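Side-chain contacts in putative branched-chain amino acid ABC transporter (Rhodospirillum rubrum ATCC 11170, PDB 3HUT), which probably serves as the extracellular ligand-binding receptor of an ABC transporter, capturing branched-chain amino acids or related ligands for uptake: residues 128-131 against 132-135; 154-157 against 158-162; 212-216 against 217-221. All coordinates share one frame; numbering follows the deposited sequence.

Contact 1. Residues 128-131 against 132-135; sequences PNNA and AWMI
Asn130 and Trp133 lie side by side on one flank of the helix and point the same way, with the amide end of Asn130 at the edge of the indole, close to the ring plane. The nearest part of the ring is its six-membered half, around CE3, and the amide and indole planes are 55° apart, so this is an edge contact between tilted planes and not a stack. Trp133 has CG anti to its backbone N (chi1 -180°), which extends the indole beside Asn130; its CB rests 3.5 Å from Asn130 O. Met134, a selenomethionine, has CG anti to the carbonyl carbon instead (chi1 -69°), which sets that CG 3.4 Å from Asn130 O. That same oxygen accepts the helical bond from Met134 N at 3.0 Å. At the next residue, Ile135 repeats the pattern: CG1 comes within 3.2 Å of Ala131 O, the acceptor of Ile135 N at 3.0 Å. Ala132 N to Pro128 O (3.0 Å) and Trp133 N to Asn129 O (3.1 Å) complete an unbroken alpha-helical ladder. Within the fold, helix 126-136 is covered on two flanks. Trp133 meets Tyr224 edge-to-face, forms a cation-pi pair with Arg337 and lies on strand 246-249, while Ala131, Met134 and Ile135 pack on helix 150-165, and Met134 also reaches strand 197-201.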
ATOM      1  N   PRO A 128      -0.536  -1.338 -14.347  1.00 11.80           N
ATOM      2  CA  PRO A 128       0.073  -2.354 -15.207  1.00 11.24           C
ATOM      3  C   PRO A 128      -0.234  -3.769 -14.712  1.00  9.98           C
ATOM      4  O   PRO A 128      -0.414  -4.689 -15.507  1.00 11.15           O
ATOM      5  CB  PRO A 128       1.560  -2.025 -15.127  1.00 12.17           C
ATOM      6  CG  PRO A 128       1.563  -0.534 -14.932  1.00 11.37           C
ATOM      7  CD  PRO A 128       0.464  -0.343 -13.917  1.00 11.63           C
ATOM      8  N   ASN A 129      -0.286  -3.941 -13.397  1.00  8.25           N
ATOM      9  CA  ASN A 129      -0.579  -5.250 -12.823  1.00  8.68           C
ATOM     10  C   ASN A 129      -1.939  -5.753 -13.301  1.00  8.22           C
ATOM     11  O   ASN A 129      -2.076  -6.900 -13.737  1.00  6.36           O
ATOM     12  CB  ASN A 129      -0.571  -5.171 -11.291  1.00 10.57           C
ATOM     13  CG  ASN A 129      -0.905  -6.504 -10.632  1.00 14.12           C
ATOM     14  OD1 ASN A 129      -2.076  -6.839 -10.425  1.00 15.89           O
ATOM     15  ND2 ASN A 129       0.126  -7.275 -10.311  1.00 10.34           N
ATOM     16  N   ASN A 130      -2.942  -4.883 -13.240  1.00  7.95           N
ATOM     17  CA  ASN A 130      -4.283  -5.267 -13.646  1.00  7.16           C
ATOM     18  C   ASN A 130      -4.460  -5.347 -15.151  1.00  6.85           C
ATOM     19  O   ASN A 130      -5.279  -6.126 -15.646  1.00  7.94           O
ATOM     20  CB  ASN A 130      -5.303  -4.317 -13.023  1.00  7.84           C
ATOM     21  CG  ASN A 130      -5.325  -4.427 -11.517  1.00  8.70           C
ATOM     22  OD1 ASN A 130      -4.958  -5.468 -10.966  1.00  8.91           O
ATOM     23  ND2 ASN A 130      -5.756  -3.367 -10.837  1.00  8.72           N
ATOM     24  N   ALA A 131      -3.697  -4.555 -15.891  1.00  7.25           N
ATOM     25  CA  ALA A 131      -3.807  -4.626 -17.345  1.00  7.42           C
ATOM     26  C   ALA A 131      -3.271  -5.996 -17.768  1.00  6.55           C
ATOM     27  O   ALA A 131      -3.882  -6.685 -18.584  1.00  9.79           O
ATOM     28  CB  ALA A 131      -3.006  -3.509 -17.999  1.00  6.47           C
ATOM     29  N   ALA A 132      -2.138  -6.396 -17.196  1.00  6.95           N
ATOM     30  CA  ALA A 132      -1.539  -7.693 -17.519  1.00  7.83           C
ATOM     31  C   ALA A 132      -2.484  -8.831 -17.132  1.00  9.29           C
ATOM     32  O   ALA A 132      -2.587  -9.836 -17.835  1.00  9.17           O
ATOM     33  CB  ALA A 132      -0.196  -7.857 -16.792  1.00  8.02           C
ATOM     34  N   TRP A 133      -3.175  -8.660 -16.010  1.00  8.35           N
ATOM     35  CA  TRP A 133      -4.116  -9.659 -15.519  1.00  7.78           C
ATOM     36  C   TRP A 133      -5.267  -9.843 -16.520  1.00  8.00           C
ATOM     37  O   TRP A 133      -5.612 -10.967 -16.896  1.00  7.34           O
ATOM     38  CB  TRP A 133      -4.653  -9.204 -14.154  1.00  7.68           C
ATOM     39  CG  TRP A 133      -5.649 -10.125 -13.487  1.00  7.42           C
ATOM     40  CD1 TRP A 133      -6.030 -11.376 -13.889  1.00  5.88           C
ATOM     41  CD2 TRP A 133      -6.386  -9.848 -12.291  1.00  7.81           C
ATOM     42  NE1 TRP A 133      -6.962 -11.893 -13.014  1.00  8.70           N
ATOM     43  CE2 TRP A 133      -7.197 -10.975 -12.025  1.00  8.33           C
ATOM     44  CE3 TRP A 133      -6.438  -8.755 -11.414  1.00  8.61           C
ATOM     45  CZ2 TRP A 133      -8.055 -11.037 -10.918  1.00  7.92           C
ATOM     46  CZ3 TRP A 133      -7.293  -8.820 -10.311  1.00  9.71           C
ATOM     47  CH2 TRP A 133      -8.086  -9.954 -10.076  1.00  7.78           C
HETATM   48  N   MSE A 134      -5.851  -8.739 -16.964  1.00  7.15           N
HETATM   49  CA  MSE A 134      -6.950  -8.819 -17.915  1.00  8.04           C
HETATM   50  C   MSE A 134      -6.520  -9.376 -19.273  1.00  7.43           C
HETATM   51  O   MSE A 134      -7.272 -10.109 -19.916  1.00  8.48           O
HETATM   52  CB  MSE A 134      -7.611  -7.449 -18.056  1.00  9.69           C
HETATM   53  CG  MSE A 134      -8.357  -7.048 -16.795  1.00 11.43           C
HETATM   54 SE   MSE A 134      -9.211  -5.324 -16.867  1.00 22.32          SE
HETATM   55  CE  MSE A 134     -10.768  -5.798 -17.901  1.00 16.00           C
ATOM     56  N   ILE A 135      -5.314  -9.034 -19.708  1.00  8.66           N
ATOM     57  CA  ILE A 135      -4.795  -9.548 -20.975  1.00  8.40           C
ATOM     58  C   ILE A 135      -4.627 -11.052 -20.793  1.00 10.05           C
ATOM     59  O   ILE A 135      -4.972 -11.846 -21.674  1.00 11.87           O
ATOM     60  CB  ILE A 135      -3.415  -8.929 -21.310  1.00  8.87           C
ATOM     61  CG1 ILE A 135      -3.566  -7.442 -21.645  1.00  7.85           C
ATOM     62  CG2 ILE A 135      -2.757  -9.698 -22.458  1.00  8.19           C
ATOM     63  CD1 ILE A 135      -4.280  -7.154 -22.980  1.00  9.99           C
TER

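Contact 2. Residues 154-157 against 158-162; sequences SSAQ and AFRKA
Bends at Gln157 chi2 (56°) and Arg160 chi3 (-61°) bring the two polar groups together: Gln157 leaves with CG anti to its backbone N before it bends, while Arg160 starts with CG anti to its carbonyl carbon and then turns its guanidinium back along the helix. The two chains cross at about a right angle, with amide and guanidinium planes 66° apart. Arg160 NH2 donates to Gln157 OE1 at 2.8 Å in a somewhat bent hydrogen bond; the acceptor is displaced from the guanidinium plane and the donor is tilted from the amide plane. Water 1 lies at the guanidinium edge, accepts from Arg160 NE at 3.2 Å and gives only a weak, 3.5 Å bond to Gln157 OE1, loosely closing a small polar ring.

The backbone forms the floor. Ala156 O lies 3.7 Å below the guanidinium plane of Arg160, under its centre, and Gln157 CA is on this same face, 3.5 Å from Arg160 NH2. Ala156 O also takes the helical bond from Arg160 N at 2.9 Å and touches Arg160 CG at 3.2 Å, so the arginine lies along the turn instead of standing out from it. Ala156 CB meets Arg160 NH1 at 3.6 Å, and that nitrogen has a further, weak hydrogen bond to Asn173.

On another face, Phe159 stacks with Tyr199 and touches strand 141-147. The arrangement is an i, i+3 side-chain pair on an amphipathic helix, here the connecting helix 150-165 of the beta-alpha-beta unit made with strands 141-147 and 169-176, as in the alpha/beta lobes of periplasmic binding proteins.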
ATOM      1  N   SER A 154      -3.676   8.594 -12.142  1.00  9.81           N
ATOM      2  CA  SER A 154      -2.377   7.964 -12.337  1.00  9.42           C
ATOM      3  C   SER A 154      -2.511   6.464 -12.592  1.00 10.28           C
ATOM      4  O   SER A 154      -1.838   5.918 -13.463  1.00  9.87           O
ATOM      5  CB  SER A 154      -1.482   8.200 -11.118  1.00 10.44           C
ATOM      6  OG  SER A 154      -2.009   7.552  -9.975  1.00 11.55           O
ATOM      7  N   SER A 155      -3.384   5.795 -11.841  1.00  8.78           N
ATOM      8  CA  SER A 155      -3.556   4.362 -12.025  1.00  8.00           C
ATOM      9  C   SER A 155      -4.296   4.049 -13.326  1.00  8.31           C
ATOM     10  O   SER A 155      -3.982   3.074 -14.002  1.00 10.43           O
ATOM     11  CB  SER A 155      -4.292   3.751 -10.826  1.00  8.46           C
ATOM     12  OG  SER A 155      -5.617   4.230 -10.726  1.00  9.88           O
ATOM     13  N   ALA A 156      -5.268   4.881 -13.689  1.00  8.68           N
ATOM     14  CA  ALA A 156      -6.021   4.659 -14.921  1.00  9.08           C
ATOM     15  C   ALA A 156      -5.123   4.849 -16.141  1.00  9.12           C
ATOM     16  O   ALA A 156      -5.204   4.090 -17.104  1.00  9.07           O
ATOM     17  CB  ALA A 156      -7.217   5.620 -14.992  1.00  9.88           C
ATOM     18  N   GLN A 157      -4.272   5.869 -16.098  1.00  9.68           N
ATOM     19  CA  GLN A 157      -3.357   6.154 -17.197  1.00 11.21           C
ATOM     20  C   GLN A 157      -2.348   5.013 -17.335  1.00  9.91           C
ATOM     21  O   GLN A 157      -2.066   4.558 -18.440  1.00 10.73           O
ATOM     22  CB  GLN A 157      -2.642   7.485 -16.939  1.00 13.33           C
ATOM     23  CG  GLN A 157      -1.562   7.869 -17.943  1.00 19.90           C
ATOM     24  CD  GLN A 157      -2.065   7.921 -19.374  1.00 22.78           C
ATOM     25  OE1 GLN A 157      -3.203   8.315 -19.635  1.00 25.19           O
ATOM     26  NE2 GLN A 157      -1.209   7.534 -20.313  1.00 24.18           N
ATOM     27  N   ALA A 158      -1.819   4.541 -16.209  1.00  9.60           N
ATOM     28  CA  ALA A 158      -0.851   3.447 -16.225  1.00  9.85           C
ATOM     29  C   ALA A 158      -1.514   2.165 -16.732  1.00 10.63           C
ATOM     30  O   ALA A 158      -0.894   1.374 -17.454  1.00  9.32           O
ATOM     31  CB  ALA A 158      -0.279   3.235 -14.830  1.00 11.77           C
ATOM     32  N   PHE A 159      -2.779   1.966 -16.357  1.00  8.88           N
ATOM     33  CA  PHE A 159      -3.521   0.790 -16.800  1.00  9.09           C
ATOM     34  C   PHE A 159      -3.726   0.844 -18.311  1.00  7.35           C
ATOM     35  O   PHE A 159      -3.428  -0.115 -19.017  1.00  8.38           O
ATOM     36  CB  PHE A 159      -4.896   0.711 -16.130  1.00  7.50           C
ATOM     37  CG  PHE A 159      -5.796  -0.351 -16.720  1.00 10.08           C
ATOM     38  CD1 PHE A 159      -5.729  -1.669 -16.274  1.00  8.52           C
ATOM     39  CD2 PHE A 159      -6.671  -0.041 -17.763  1.00 10.66           C
ATOM     40  CE1 PHE A 159      -6.511  -2.663 -16.855  1.00  8.86           C
ATOM     41  CE2 PHE A 159      -7.461  -1.029 -18.356  1.00 10.94           C
ATOM     42  CZ  PHE A 159      -7.379  -2.345 -17.902  1.00 11.15           C
ATOM     43  N   ARG A 160      -4.250   1.963 -18.802  1.00  7.11           N
ATOM     44  CA  ARG A 160      -4.491   2.101 -20.235  1.00  8.86           C
ATOM     45  C   ARG A 160      -3.207   1.887 -21.038  1.00  9.15           C
ATOM     46  O   ARG A 160      -3.193   1.137 -22.017  1.00  9.10           O
ATOM     47  CB  ARG A 160      -5.093   3.476 -20.551  1.00 10.85           C
ATOM     48  CG  ARG A 160      -6.516   3.678 -20.014  1.00 12.71           C
ATOM     49  CD  ARG A 160      -7.143   4.950 -20.581  1.00 15.89           C
ATOM     50  NE  ARG A 160      -6.375   6.126 -20.196  1.00 14.64           N
ATOM     51  CZ  ARG A 160      -6.661   6.900 -19.156  1.00 17.01           C
ATOM     52  NH1 ARG A 160      -7.715   6.633 -18.395  1.00 15.91           N
ATOM     53  NH2 ARG A 160      -5.873   7.927 -18.864  1.00 17.72           N
ATOM     54  N   LYS A 161      -2.125   2.528 -20.611  1.00  8.35           N
ATOM     55  CA  LYS A 161      -0.852   2.395 -21.310  1.00 11.36           C
ATOM     56  C   LYS A 161      -0.386   0.940 -21.352  1.00 10.60           C
ATOM     57  O   LYS A 161       0.046   0.450 -22.394  1.00 11.29           O
ATOM     58  CB  LYS A 161       0.213   3.261 -20.632  1.00 12.05           C
ATOM     59  CG  LYS A 161       1.511   3.359 -21.411  1.00 18.30           C
ATOM     60  CD  LYS A 161       2.500   4.292 -20.730  1.00 22.40           C
ATOM     61  CE  LYS A 161       3.777   4.424 -21.546  1.00 25.81           C
ATOM     62  NZ  LYS A 161       4.752   5.353 -20.912  1.00 29.22           N
ATOM     63  N   ALA A 162      -0.478   0.251 -20.219  1.00  9.87           N
ATOM     64  CA  ALA A 162      -0.056  -1.147 -20.138  1.00  9.53           C
ATOM     65  C   ALA A 162      -0.923  -2.061 -20.998  1.00 10.15           C
ATOM     66  O   ALA A 162      -0.425  -2.996 -21.633  1.00 10.23           O
ATOM     67  CB  ALA A 162      -0.088  -1.620 -18.689  1.00  8.77           C
TER
HETATM   68  O   HOH W   1      -4.041   6.413 -22.427  1.00 23.49           O

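Contact 3. Residues 212-216 against 217-221; sequences RALRA and RGSAL
Just past helix 204-216, Gly218 leaves helical geometry with a positive phi (93°, psi -4°) that turns the chain while Gly218 N bonds to Arg215 O at 3.0 Å and Ser219 N reaches back, weakly, to Leu214 O at 3.4 Å. The Gly218 N donor stands above the carbonyl plane of Arg215. Arg215 bends at chi2 (-52°) and carries its guanidinium along the departing chain. NH1 and NH2 of Arg215 both grip Leu221 O, at 2.8 and 2.9 Å, end-on, with the oxygen in the guanidinium plane. Arg215 NH1 also gives a bond to Ser219 O, at 3.0 Å, from above that carbonyl's plane. Water 2 donates to Arg215 O and Ser219 O, linking helix end and loop once more. Leu214 CD1 presses on Ser219 CB at 3.4 Å, tighter than usual, and Leu214 CD2 lies on one face of the Arg215 guanidinium, offset toward its rim. Arg217 runs off roughly at right angles to Arg215, into salt bridges with Asp188 and Glu191 of helix 184-193. This is a Schellman C-cap with a glycine at the turning residue, extended by an arginine from the last helical turn that clasps the loop leading from helix 204-216 into strand 223-225.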
ATOM      1  N   ARG A 212     -24.683  -1.354  -9.176  1.00  8.26           N
ATOM      2  CA  ARG A 212     -26.105  -1.635  -8.992  1.00  9.30           C
ATOM      3  C   ARG A 212     -26.845  -1.117 -10.231  1.00  9.34           C
ATOM      4  O   ARG A 212     -27.767  -1.755 -10.728  1.00  9.65           O
ATOM      5  CB  ARG A 212     -26.649  -0.940  -7.733  1.00  6.95           C
ATOM      6  CG  ARG A 212     -26.239  -1.590  -6.410  1.00  8.69           C
ATOM      7  CD  ARG A 212     -26.775  -0.780  -5.229  1.00  7.25           C
ATOM      8  NE  ARG A 212     -28.233  -0.700  -5.250  1.00  8.08           N
ATOM      9  CZ  ARG A 212     -28.941   0.235  -4.620  1.00 10.88           C
ATOM     10  NH1 ARG A 212     -28.326   1.179  -3.914  1.00  6.45           N
ATOM     11  NH2 ARG A 212     -30.267   0.222  -4.690  1.00  8.45           N
ATOM     12  N   ALA A 213     -26.430   0.043 -10.729  1.00  9.17           N
ATOM     13  CA  ALA A 213     -27.060   0.621 -11.911  1.00 10.76           C
ATOM     14  C   ALA A 213     -26.710  -0.198 -13.154  1.00 11.40           C
ATOM     15  O   ALA A 213     -27.567  -0.483 -13.994  1.00  9.49           O
ATOM     16  CB  ALA A 213     -26.610   2.068 -12.087  1.00 12.03           C
ATOM     17  N   LEU A 214     -25.440  -0.574 -13.270  1.00  9.81           N
ATOM     18  CA  LEU A 214     -24.989  -1.361 -14.408  1.00  9.35           C
ATOM     19  C   LEU A 214     -25.759  -2.680 -14.484  1.00  9.02           C
ATOM     20  O   LEU A 214     -26.292  -3.038 -15.534  1.00 11.72           O
ATOM     21  CB  LEU A 214     -23.487  -1.652 -14.291  1.00  7.38           C
ATOM     22  CG  LEU A 214     -22.892  -2.551 -15.380  1.00  7.65           C
ATOM     23  CD1 LEU A 214     -22.951  -1.832 -16.725  1.00  3.67           C
ATOM     24  CD2 LEU A 214     -21.455  -2.904 -15.028  1.00  6.22           C
ATOM     25  N   ARG A 215     -25.827  -3.400 -13.370  1.00  8.84           N
ATOM     26  CA  ARG A 215     -26.529  -4.677 -13.360  1.00 10.30           C
ATOM     27  C   ARG A 215     -28.037  -4.525 -13.495  1.00 11.79           C
ATOM     28  O   ARG A 215     -28.709  -5.412 -14.029  1.00 11.36           O
ATOM     29  CB  ARG A 215     -26.211  -5.462 -12.084  1.00 10.81           C
ATOM     30  CG  ARG A 215     -24.735  -5.783 -11.893  1.00 11.15           C
ATOM     31  CD  ARG A 215     -24.134  -6.460 -13.119  1.00 12.69           C
ATOM     32  NE  ARG A 215     -22.769  -6.913 -12.856  1.00 13.11           N
ATOM     33  CZ  ARG A 215     -21.868  -7.173 -13.796  1.00 12.82           C
ATOM     34  NH1 ARG A 215     -22.181  -7.025 -15.076  1.00  8.28           N
ATOM     35  NH2 ARG A 215     -20.650  -7.579 -13.452  1.00 11.44           N
ATOM     36  N   ALA A 216     -28.570  -3.411 -13.007  1.00 13.48           N
ATOM     37  CA  ALA A 216     -30.008  -3.177 -13.083  1.00 15.23           C
ATOM     38  C   ALA A 216     -30.424  -3.055 -14.541  1.00 16.86           C
ATOM     39  O   ALA A 216     -31.514  -3.482 -14.927  1.00 17.59           O
ATOM     40  CB  ALA A 216     -30.378  -1.913 -12.318  1.00 16.80           C
ATOM     41  N   ARG A 217     -29.548  -2.482 -15.356  1.00 17.70           N
ATOM     42  CA  ARG A 217     -29.844  -2.325 -16.768  1.00 19.56           C
ATOM     43  C   ARG A 217     -29.600  -3.599 -17.569  1.00 18.81           C
ATOM     44  O   ARG A 217     -29.757  -3.612 -18.786  1.00 20.46           O
ATOM     45  CB  ARG A 217     -29.049  -1.160 -17.345  1.00 21.86           C
ATOM     46  CG  ARG A 217     -29.558   0.179 -16.843  1.00 25.59           C
ATOM     47  CD  ARG A 217     -28.916   1.330 -17.571  1.00 27.26           C
ATOM     48  NE  ARG A 217     -28.994   1.144 -19.014  1.00 25.09           N
ATOM     49  CZ  ARG A 217     -28.578   2.042 -19.895  1.00 24.15           C
ATOM     50  NH1 ARG A 217     -28.061   3.190 -19.475  1.00 24.08           N
ATOM     51  NH2 ARG A 217     -28.665   1.783 -21.191  1.00 24.94           N
ATOM     52  N   GLY A 218     -29.218  -4.671 -16.880  1.00 19.21           N
ATOM     53  CA  GLY A 218     -29.009  -5.947 -17.544  1.00 17.59           C
ATOM     54  C   GLY A 218     -27.627  -6.334 -18.038  1.00 18.01           C
ATOM     55  O   GLY A 218     -27.447  -7.444 -18.541  1.00 16.38           O
ATOM     56  N   SER A 219     -26.648  -5.446 -17.909  1.00 16.61           N
ATOM     57  CA  SER A 219     -25.301  -5.767 -18.372  1.00 15.53           C
ATOM     58  C   SER A 219     -24.735  -6.965 -17.607  1.00 15.13           C
ATOM     59  O   SER A 219     -24.857  -7.044 -16.385  1.00 14.78           O
ATOM     60  CB  SER A 219     -24.381  -4.560 -18.195  1.00 15.11           C
ATOM     61  OG  SER A 219     -23.081  -4.837 -18.686  1.00 15.54           O
ATOM     62  N   ALA A 220     -24.119  -7.894 -18.333  1.00 13.20           N
ATOM     63  CA  ALA A 220     -23.523  -9.080 -17.724  1.00 12.95           C
ATOM     64  C   ALA A 220     -21.997  -9.067 -17.868  1.00 12.08           C
ATOM     65  O   ALA A 220     -21.330 -10.071 -17.612  1.00 11.13           O
ATOM     66  CB  ALA A 220     -24.092 -10.344 -18.376  1.00 11.50           C
ATOM     67  N   LEU A 221     -21.450  -7.930 -18.277  1.00 11.09           N
ATOM     68  CA  LEU A 221     -20.011  -7.820 -18.470  1.00 11.65           C
ATOM     69  C   LEU A 221     -19.217  -8.005 -17.184  1.00 11.40           C
ATOM     70  O   LEU A 221     -19.618  -7.538 -16.120  1.00 10.19           O
ATOM     71  CB  LEU A 221     -19.660  -6.462 -19.084  1.00 12.13           C
ATOM     72  CG  LEU A 221     -20.263  -6.168 -20.456  1.00 13.55           C
ATOM     73  CD1 LEU A 221     -19.741  -4.836 -20.966  1.00 16.54           C
ATOM     74  CD2 LEU A 221     -19.903  -7.295 -21.427  1.00 15.09           C
TER
HETATM   75  O   HOH W   2     -27.217  -7.954 -15.196  1.00 24.59           O

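Overall arrangement
Contacts 1 and 2 belong to neighbouring helices, 126-136 and 150-165, with centres about 10 Å apart, and they touch directly: Ala131 CB packs 3.5 Å from Ala162 CB, and Met134 SE lies 3.6 Å from Phe159 CZ. Both are partly buried, but contact 1 turns Trp133 toward strand 246-249, whereas contact 2 adds a polar pair with a weak water link. Contact 3 is a surface contact about 23 Å from contact 1, centre to centre, and touches neither of the others. Arginines serve differently in the two places: Arg160 of contact 2 bonds a glutamine side chain within a continuous helix, while Arg215 of contact 3 bonds backbone carbonyls beyond a helix end.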